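Local coordinates for HAD hydrolase, family IA, variant 3 (Entamoeba histolytica, PDB 6W04), which probably acts as a magnesium-dependent hydrolase of the haloacid dehalogenase (HAD) superfamily, at residues Asn9-Phe14 and Val166-Ile171; Pro104-Thr109 and Asp132-Asn137; Gly186-Met191 and Ala205-Asn210. All coordinates share one frame; numbering follows the deposited sequence.

Interaction 1: residues Asn9-Phe14 and Val166-Ile171. With MG (magnesium ion), chain B; SO4 (sulfate ion), chain D.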
loop_
_atom_site.group_PDB
_atom_site.type_symbol
_atom_site.label_atom_id
_atom_site.label_comp_id
_atom_site.label_asym_id
_atom_site.label_seq_id
_atom_site.Cartn_x
_atom_site.Cartn_y
_atom_site.Cartn_z
ATOM N N ASN A 9 -0.126 -2.549 -1.576
ATOM C CA ASN A 9 -0.557 -2.108 -2.902
ATOM C C ASN A 9 0.303 -0.955 -3.405
ATOM O O ASN A 9 0.443 0.070 -2.737
ATOM C CB ASN A 9 -2.020 -1.671 -2.848
ATOM C CG ASN A 9 -2.916 -2.766 -2.321
ATOM O OD1 ASN A 9 -3.327 -2.759 -1.153
ATOM N ND2 ASN A 9 -3.184 -3.746 -3.168
ATOM N N GLY A 10 0.858 -1.115 -4.603
ATOM C CA GLY A 10 1.701 -0.092 -5.198
ATOM C C GLY A 10 3.127 -0.110 -4.703
ATOM O O GLY A 10 3.973 0.572 -5.278
ATOM N N THR A 11 3.417 -0.900 -3.676
ATOM C CA THR A 11 4.737 -0.983 -3.068
ATOM C C THR A 11 5.328 -2.378 -3.231
ATOM O O THR A 11 6.394 -2.524 -3.839
ATOM C CB THR A 11 4.628 -0.586 -1.577
ATOM O OG1 THR A 11 4.272 0.805 -1.469
ATOM C CG2 THR A 11 5.944 -0.831 -0.836
ATOM N N LEU A 12 4.662 -3.417 -2.711
ATOM C CA LEU A 12 5.126 -4.788 -2.908
ATOM C C LEU A 12 4.609 -5.412 -4.196
ATOM O O LEU A 12 5.256 -6.323 -4.735
ATOM C CB LEU A 12 4.724 -5.663 -1.712
ATOM C CG LEU A 12 5.629 -5.503 -0.485
ATOM C CD1 LEU A 12 5.095 -6.280 0.707
ATOM C CD2 LEU A 12 7.092 -5.944 -0.799
ATOM N N ILE A 13 3.461 -4.965 -4.704
ATOM C CA ILE A 13 3.011 -5.324 -6.047
ATOM C C ILE A 13 2.631 -4.046 -6.792
ATOM O O ILE A 13 2.093 -3.110 -6.199
ATOM C CB ILE A 13 1.828 -6.321 -6.017
ATOM C CG1 ILE A 13 0.590 -5.743 -5.302
ATOM C CG2 ILE A 13 2.246 -7.653 -5.368
ATOM C CD1 ILE A 13 -0.677 -6.672 -5.465
ATOM N N PHE A 14 2.931 -3.989 -8.092
ATOM C CA PHE A 14 2.625 -2.782 -8.868
ATOM C C PHE A 14 1.249 -2.985 -9.499
ATOM O O PHE A 14 1.111 -3.294 -10.678
ATOM C CB PHE A 14 3.710 -2.500 -9.907
ATOM C CG PHE A 14 5.019 -1.986 -9.323
ATOM C CD1 PHE A 14 5.321 -2.155 -7.974
ATOM C CD2 PHE A 14 5.938 -1.317 -10.133
ATOM C CE1 PHE A 14 6.530 -1.693 -7.437
ATOM C CE2 PHE A 14 7.152 -0.844 -9.602
ATOM C CZ PHE A 14 7.446 -1.036 -8.250
ATOM N N VAL A 166 9.679 2.548 6.733
ATOM C CA VAL A 166 8.434 2.317 6.020
ATOM C C VAL A 166 8.693 2.511 4.532
ATOM O O VAL A 166 9.263 3.529 4.128
ATOM C CB VAL A 166 7.318 3.258 6.505
ATOM C CG1 VAL A 166 6.083 3.130 5.593
ATOM C CG2 VAL A 166 6.978 2.947 7.958
ATOM N N PHE A 167 8.304 1.518 3.728
ATOM C CA PHE A 167 8.294 1.612 2.270
ATOM C C PHE A 167 6.874 1.952 1.830
ATOM O O PHE A 167 5.930 1.252 2.198
ATOM C CB PHE A 167 8.731 0.297 1.620
ATOM C CG PHE A 167 10.219 -0.002 1.767
ATOM C CD1 PHE A 167 10.665 -0.950 2.671
ATOM C CD2 PHE A 167 11.145 0.640 0.967
ATOM C CE1 PHE A 167 12.026 -1.257 2.788
ATOM C CE2 PHE A 167 12.510 0.365 1.078
ATOM C CZ PHE A 167 12.945 -0.589 1.994
ATOM N N GLU A 168 6.727 3.018 1.053
ATOM C CA GLU A 168 5.401 3.510 0.703
ATOM C C GLU A 168 5.456 4.086 -0.704
ATOM O O GLU A 168 6.522 4.491 -1.171
ATOM C CB GLU A 168 4.931 4.578 1.699
ATOM C CG GLU A 168 4.046 4.062 2.785
ATOM C CD GLU A 168 2.637 3.806 2.283
ATOM O OE1 GLU A 168 2.392 3.970 1.052
ATOM O OE2 GLU A 168 1.781 3.454 3.124
ATOM N N ASP A 169 4.291 4.130 -1.376
ATOM C CA ASP A 169 4.227 4.581 -2.769
ATOM C C ASP A 169 3.320 5.781 -3.004
ATOM O O ASP A 169 3.249 6.263 -4.143
ATOM C CB ASP A 169 3.765 3.444 -3.696
ATOM C CG ASP A 169 2.314 3.051 -3.469
ATOM O OD1 ASP A 169 1.508 3.129 -4.427
ATOM O OD2 ASP A 169 1.984 2.642 -2.332
ATOM N N THR A 170 2.619 6.274 -1.982
ATOM C CA THR A 170 1.686 7.376 -2.164
ATOM C C THR A 170 1.984 8.513 -1.201
ATOM O O THR A 170 2.642 8.336 -0.171
ATOM C CB THR A 170 0.234 6.944 -1.929
ATOM O OG1 THR A 170 0.103 6.525 -0.563
ATOM C CG2 THR A 170 -0.145 5.795 -2.880
ATOM N N ILE A 171 1.428 9.677 -1.544
ATOM C CA ILE A 171 1.536 10.856 -0.693
ATOM C C ILE A 171 0.941 10.577 0.686
ATOM O O ILE A 171 1.584 10.802 1.716
ATOM C CB ILE A 171 0.857 12.053 -1.382
ATOM C CG1 ILE A 171 1.625 12.392 -2.662
ATOM C CG2 ILE A 171 0.726 13.269 -0.426
ATOM C CD1 ILE A 171 0.899 13.377 -3.569
HETATM MG MG MG B . 0.287 1.765 -1.486
HETATM S S SO4 D . -3.498 5.576 0.360
HETATM O O1 SO4 D . -3.711 6.158 -0.964
HETATM O O2 SO4 D . -2.113 5.124 0.478
HETATM O O3 SO4 D . -4.406 4.458 0.574
HETATM O O4 SO4 D . -3.796 6.579 1.371
HETATM O O HOH W 1 0.167 3.362 -0.077
HETATM O O HOH W 2 -0.800 2.584 -3.221
#
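Thr-11 sets its CG2 methyl against CB of Phe-167, 3.9 Å away, the two side chains crossing at about a right angle. This is where two classic elements of the HAD fold meet: the Asp-Phe-Asn-Gly-Thr motif, which starts at the end of strand 3-7 and runs into the loop after it, and the acidic Glu-Asp pair at the end of strand 164-168. The other branch of Thr-11 turns to the metal site. Its OG1 hydrogen-bonds Asp-7 OD2 and lies 3.1 Å from Asp-169 OD2. Asp-169 carries CG between its own backbone N and carbonyl carbon (chi1 68°), which puts OD2 2.1 Å from the magnesium. Asn-9 contributes its main-chain O, also 2.1 Å from the magnesium, and Asp-7 OD2 is a further ligand of the six-coordinate ion. Gly-10, having no side chain, lets Asp-169 OD1 settle 3.3 Å from its CA. Water 2, itself on the metal, donates to that same OD1 at 2.7 Å. In this model Glu-168 stays in the second shell: OE1 takes the Asp-169 N-H on its anti lone pair, while OE2 is salt-bridged to Lys-144 and hydrogen-bonded to Tyr-150 OH. Metal-bound water 1 bridges outward, donating to Glu-168 OE1 at 2.6 Å and also to the sulfate, whose O2 receives a 2.8 Å hydrogen bond from OG1 of the N-cap residue Thr-170.

Interaction 2: residues Pro104-Thr109 and Asp132-Asn137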
loop_
_atom_site.group_PDB
_atom_site.type_symbol
_atom_site.label_atom_id
_atom_site.label_comp_id
_atom_site.label_asym_id
_atom_site.label_seq_id
_atom_site.Cartn_x
_atom_site.Cartn_y
_atom_site.Cartn_z
ATOM N N PRO A 104 12.795 -7.791 12.500
ATOM C CA PRO A 104 11.384 -8.073 12.203
ATOM C C PRO A 104 10.827 -7.138 11.143
ATOM O O PRO A 104 11.256 -5.994 10.991
ATOM C CB PRO A 104 10.689 -7.855 13.550
ATOM C CG PRO A 104 11.622 -6.964 14.325
ATOM C CD PRO A 104 13.010 -7.354 13.893
ATOM N N PHE A 105 9.847 -7.643 10.402
ATOM C CA PHE A 105 9.216 -6.871 9.352
ATOM C C PHE A 105 7.796 -7.380 9.174
ATOM O O PHE A 105 7.500 -8.551 9.441
ATOM C CB PHE A 105 9.986 -6.953 8.021
ATOM C CG PHE A 105 10.178 -8.360 7.492
ATOM C CD1 PHE A 105 9.288 -8.893 6.565
ATOM C CD2 PHE A 105 11.268 -9.137 7.897
ATOM C CE1 PHE A 105 9.462 -10.185 6.046
ATOM C CE2 PHE A 105 11.456 -10.448 7.400
ATOM C CZ PHE A 105 10.557 -10.974 6.467
ATOM N N THR A 106 6.920 -6.498 8.713
ATOM C CA THR A 106 5.561 -6.927 8.433
ATOM C C THR A 106 4.968 -6.030 7.358
ATOM O O THR A 106 5.577 -5.041 6.931
ATOM C CB THR A 106 4.691 -6.910 9.698
ATOM O OG1 THR A 106 3.464 -7.593 9.412
ATOM C CG2 THR A 106 4.373 -5.456 10.150
ATOM N N ILE A 107 3.758 -6.386 6.951
ATOM C CA ILE A 107 2.973 -5.656 5.968
ATOM C C ILE A 107 1.899 -4.850 6.684
ATOM O O ILE A 107 1.281 -5.331 7.649
ATOM C CB ILE A 107 2.337 -6.629 4.962
ATOM C CG1 ILE A 107 3.397 -7.180 4.008
ATOM C CG2 ILE A 107 1.196 -5.919 4.179
ATOM C CD1 ILE A 107 2.936 -8.459 3.228
ATOM N N ALA A 108 1.683 -3.617 6.219
ATOM C CA ALA A 108 0.517 -2.821 6.573
ATOM C C ALA A 108 -0.166 -2.423 5.271
ATOM O O ALA A 108 0.505 -2.023 4.315
ATOM C CB ALA A 108 0.904 -1.587 7.384
ATOM N N THR A 109 -1.480 -2.564 5.206
ATOM C CA THR A 109 -2.173 -2.200 3.986
ATOM C C THR A 109 -3.498 -1.554 4.345
ATOM O O THR A 109 -4.098 -1.869 5.375
ATOM C CB THR A 109 -2.377 -3.434 3.075
ATOM O OG1 THR A 109 -3.192 -3.090 1.948
ATOM C CG2 THR A 109 -3.032 -4.571 3.824
ATOM N N ASP A 132 -0.787 -13.297 11.371
ATOM C CA ASP A 132 -1.474 -12.571 12.434
ATOM C C ASP A 132 -0.861 -11.197 12.726
ATOM O O ASP A 132 -1.511 -10.383 13.384
ATOM C CB ASP A 132 -1.493 -13.431 13.706
ATOM C CG ASP A 132 -2.167 -12.740 14.886
ATOM O OD1 ASP A 132 -3.294 -12.227 14.737
ATOM O OD2 ASP A 132 -1.562 -12.725 15.983
ATOM N N LYS A 133 0.349 -10.915 12.235
ATOM C CA LYS A 133 0.982 -9.601 12.384
ATOM C C LYS A 133 0.863 -8.727 11.140
ATOM O O LYS A 133 1.428 -7.630 11.119
ATOM C CB LYS A 133 2.464 -9.759 12.755
ATOM C CG LYS A 133 2.695 -10.520 14.082
ATOM C CD LYS A 133 4.171 -10.622 14.426
ATOM C CE LYS A 133 4.367 -11.321 15.768
ATOM N NZ LYS A 133 5.808 -11.568 16.078
ATOM N N ILE A 134 0.173 -9.189 10.100
ATOM C CA ILE A 134 -0.124 -8.336 8.954
ATOM C C ILE A 134 -1.223 -7.365 9.366
ATOM O O ILE A 134 -2.276 -7.774 9.868
ATOM C CB ILE A 134 -0.546 -9.175 7.737
ATOM C CG1 ILE A 134 0.622 -10.025 7.208
ATOM C CG2 ILE A 134 -1.132 -8.285 6.634
ATOM C CD1 ILE A 134 0.232 -10.992 6.111
ATOM N N ILE A 135 -0.972 -6.071 9.204
ATOM C CA ILE A 135 -1.942 -5.048 9.579
ATOM C C ILE A 135 -2.748 -4.694 8.346
ATOM O O ILE A 135 -2.182 -4.340 7.304
ATOM C CB ILE A 135 -1.265 -3.796 10.168
ATOM C CG1 ILE A 135 -0.343 -4.178 11.337
ATOM C CG2 ILE A 135 -2.333 -2.778 10.611
ATOM C CD1 ILE A 135 -0.992 -5.080 12.362
ATOM N N PHE A 136 -4.068 -4.787 8.462
ATOM C CA PHE A 136 -4.961 -4.436 7.370
ATOM C C PHE A 136 -6.139 -3.639 7.921
ATOM O O PHE A 136 -6.326 -3.522 9.134
ATOM C CB PHE A 136 -5.443 -5.686 6.621
ATOM C CG PHE A 136 -6.251 -6.616 7.457
ATOM C CD1 PHE A 136 -7.632 -6.504 7.502
ATOM C CD2 PHE A 136 -5.631 -7.623 8.204
ATOM C CE1 PHE A 136 -8.392 -7.364 8.274
ATOM C CE2 PHE A 136 -6.390 -8.501 8.987
ATOM C CZ PHE A 136 -7.768 -8.377 9.032
ATOM N N ASN A 137 -6.948 -3.097 7.014
ATOM C CA ASN A 137 -8.118 -2.324 7.418
ATOM C C ASN A 137 -9.190 -3.250 7.973
ATOM O O ASN A 137 -9.994 -3.821 7.230
ATOM C CB ASN A 137 -8.673 -1.509 6.258
ATOM C CG ASN A 137 -9.907 -0.735 6.660
ATOM O OD1 ASN A 137 -10.145 -0.521 7.851
ATOM N ND2 ASN A 137 -10.723 -0.350 5.680
#
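Strand 105-109 and the short, weakly bonded strand 135-137 run parallel, their short axes 4.7 Å apart and 12° askew, with Ala-108 bridged to Ile-135. Ile-135 uses both ends of its backbone: its N donates to Ile-107 O at 2.8 Å (164° at the hydrogen), and its O receives Thr-109 N at 2.8 Å. Thr-106 adds a third bond before the second strand is properly formed. Its OG1, swung opposite its own backbone N (chi1 -168°), donates to Lys-133 O over 2.7 Å, approaching from above the carbonyl plane. A side chain thereby ties down the turn that leads into strand 135-137. Beyond it, Ile-107 and Ile-134 run alongside each other in the same direction, with their CG2 methyls 4.1 Å apart. Ala-108 and Ile-135 share a face, CB to CB 4.2 Å, and helix 148-157 packs there through Tyr-150, Ile-149 and Ala-153. Thr-109 divides its branches: CG2 meets Phe-136 CB at 3.9 Å, whereas OG1 belongs to the metal-site side, accepting from Ser-111 N and making a weak bond to Asn-9 OD1. Val-116 of helix 113-123 touches both Thr-109 and Phe-136. With that helix linking the two strands, the arrangement is a parallel beta-alpha-beta crossover at one border of the Rossmann-like core of the HAD fold.

Interaction 3: residues Gly186-Met191 and Ala205-Asn210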
loop_
_atom_site.group_PDB
_atom_site.type_symbol
_atom_site.label_atom_id
_atom_site.label_comp_id
_atom_site.label_asym_id
_atom_site.label_seq_id
_atom_site.Cartn_x
_atom_site.Cartn_y
_atom_site.Cartn_z
ATOM N N GLY A 186 10.513 5.984 -0.413
ATOM C CA GLY A 186 9.481 5.933 -1.436
ATOM C C GLY A 186 9.762 4.826 -2.438
ATOM O O GLY A 186 10.915 4.503 -2.733
ATOM N N ILE A 187 8.682 4.205 -2.925
ATOM C CA ILE A 187 8.747 3.244 -4.020
ATOM C C ILE A 187 8.159 3.918 -5.250
ATOM O O ILE A 187 6.986 4.319 -5.245
ATOM C CB ILE A 187 8.004 1.938 -3.695
ATOM C CG1 ILE A 187 8.701 1.172 -2.559
ATOM C CG2 ILE A 187 7.936 1.059 -4.929
ATOM C CD1 ILE A 187 10.150 0.788 -2.851
ATOM N N ALA A 188 8.968 4.047 -6.310
ATOM C CA ALA A 188 8.572 4.819 -7.495
ATOM C C ALA A 188 7.727 3.984 -8.472
ATOM O O ALA A 188 8.047 3.826 -9.650
ATOM C CB ALA A 188 9.815 5.386 -8.183
ATOM N N SER A 189 6.608 3.457 -7.977
ATOM C CA SER A 189 5.752 2.672 -8.867
ATOM C C SER A 189 4.824 3.549 -9.694
ATOM O O SER A 189 4.486 3.185 -10.823
ATOM C CB SER A 189 4.920 1.657 -8.080
ATOM O OG SER A 189 4.119 2.319 -7.114
ATOM N N GLU A 190 4.380 4.673 -9.157
ATOM C CA GLU A 190 3.564 5.625 -9.901
ATOM C C GLU A 190 4.156 7.024 -9.923
ATOM O O GLU A 190 4.176 7.669 -10.972
ATOM C CB GLU A 190 2.137 5.668 -9.316
ATOM C CG GLU A 190 1.286 4.480 -9.762
ATOM C CD GLU A 190 1.026 4.475 -11.270
ATOM O OE1 GLU A 190 0.693 5.554 -11.813
ATOM O OE2 GLU A 190 1.153 3.396 -11.908
ATOM N N MET A 191 4.643 7.516 -8.796
ATOM C CA MET A 191 5.468 8.712 -8.808
ATOM C C MET A 191 6.886 8.367 -9.237
ATOM O O MET A 191 7.347 7.242 -9.050
ATOM C CB MET A 191 5.460 9.353 -7.426
ATOM C CG MET A 191 4.020 9.758 -7.038
ATOM S SD MET A 191 3.840 10.375 -5.362
ATOM C CE MET A 191 4.879 11.807 -5.406
ATOM N N ALA A 205 14.277 7.495 -2.398
ATOM C CA ALA A 205 13.237 6.793 -3.135
ATOM C C ALA A 205 13.924 5.870 -4.127
ATOM O O ALA A 205 15.033 6.157 -4.583
ATOM C CB ALA A 205 12.279 7.776 -3.833
ATOM N N ILE A 206 13.290 4.732 -4.420
ATOM C CA ILE A 206 13.886 3.720 -5.282
ATOM C C ILE A 206 12.832 3.162 -6.225
ATOM O O ILE A 206 11.622 3.294 -6.001
ATOM C CB ILE A 206 14.529 2.566 -4.483
ATOM C CG1 ILE A 206 13.461 1.876 -3.626
ATOM C CG2 ILE A 206 15.702 3.085 -3.656
ATOM C CD1 ILE A 206 13.969 0.739 -2.759
ATOM N N HIS A 207 13.317 2.504 -7.284
ATOM C CA HIS A 207 12.412 1.884 -8.250
ATOM C C HIS A 207 11.990 0.494 -7.801
ATOM O O HIS A 207 10.810 0.142 -7.897
ATOM C CB HIS A 207 13.058 1.831 -9.635
ATOM C CG HIS A 207 13.276 3.179 -10.245
ATOM N ND1 HIS A 207 14.518 3.778 -10.312
ATOM C CD2 HIS A 207 12.405 4.058 -10.799
ATOM C CE1 HIS A 207 14.403 4.964 -10.886
ATOM N NE2 HIS A 207 13.133 5.156 -11.193
ATOM N N THR A 208 12.942 -0.311 -7.321
ATOM C CA THR A 208 12.676 -1.668 -6.846
ATOM C C THR A 208 13.522 -1.950 -5.607
ATOM O O THR A 208 14.437 -1.195 -5.268
ATOM C CB THR A 208 12.989 -2.728 -7.906
ATOM O OG1 THR A 208 14.400 -2.972 -7.918
ATOM C CG2 THR A 208 12.542 -2.286 -9.285
ATOM N N PHE A 209 13.242 -3.079 -4.945
ATOM C CA PHE A 209 14.008 -3.405 -3.747
ATOM C C PHE A 209 15.422 -3.890 -4.053
ATOM O O PHE A 209 16.224 -4.012 -3.121
ATOM C CB PHE A 209 13.237 -4.418 -2.886
ATOM C CG PHE A 209 11.943 -3.857 -2.357
ATOM C CD1 PHE A 209 11.920 -3.145 -1.164
ATOM C CD2 PHE A 209 10.773 -3.957 -3.104
ATOM C CE1 PHE A 209 10.738 -2.582 -0.689
ATOM C CE2 PHE A 209 9.584 -3.392 -2.649
ATOM C CZ PHE A 209 9.562 -2.709 -1.439
ATOM N N ASN A 210 15.758 -4.135 -5.324
ATOM C CA ASN A 210 17.152 -4.367 -5.697
ATOM C C ASN A 210 18.035 -3.165 -5.395
ATOM O O ASN A 210 19.258 -3.312 -5.315
ATOM C CB ASN A 210 17.281 -4.694 -7.189
ATOM C CG ASN A 210 16.681 -6.036 -7.553
ATOM O OD1 ASN A 210 16.618 -6.946 -6.728
ATOM N ND2 ASN A 210 16.238 -6.167 -8.799
#
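A parallel pair at the border of the HAD core sheet joins strand 183-187 to the short strand 205-206. Ile-206 provides both backbone bonds: its N donates to Gly-186 O at 2.9 Å, and its O accepts from Ala-188 N at 2.8 Å, the latter donor lying nearly along the C=O axis. Gly-186 sits bare beside Ala-205, so the methyl of Ala-205 can come in to 3.7 Å, CB to Gly-186 O. On the other face Ile-187 does most of the packing. A bend at chi2 (-59°) brings its CD1 to 3.6 Å from Ile-206 CG1. The same methyl stands over one face of the Phe-209 ring, a CH-pi contact 4.2 Å from CD1 to the ring centroid. Phe-209 also meets Phe-167 edge-to-face and rests on Ala-91 and Leu-94 of helix 91-100. Nearer the surface, Ala-188 CB lies 3.9 Å from His-207 CD2, and Ala-188 itself centres an inverse gamma turn that ends the strand. Thr-208 OG1 opens the next turn by accepting Asn-210 N, an ST turn. Helix 193-197 connects the two strands, making this the closing beta-alpha-beta unit of the Rossmann-like sheet.

All three contacts sit on one parallel sheet, with interaction 1 between the two bordering pairs. Its centre lies about 13 Å from that of interaction 2 and about 8 Å from that of interaction 3, while interactions 2 and 3 are about 20 Å apart between centres and do not touch. On one flank, Leu-12 CD1 packs 3.8 Å from Ile-107 CG1, and the side chain of Thr-109 comes to about 7 Å from the magnesium. On the other, Glu-168 O lies 2.8 Å from Ile-187 N, a probable strand-to-strand bond, and Ser-189 OG hydrogen-bonds Gly-10 O. A strand on one flank and a loop on the other thus border the turn whose Asn-9 O binds the metal.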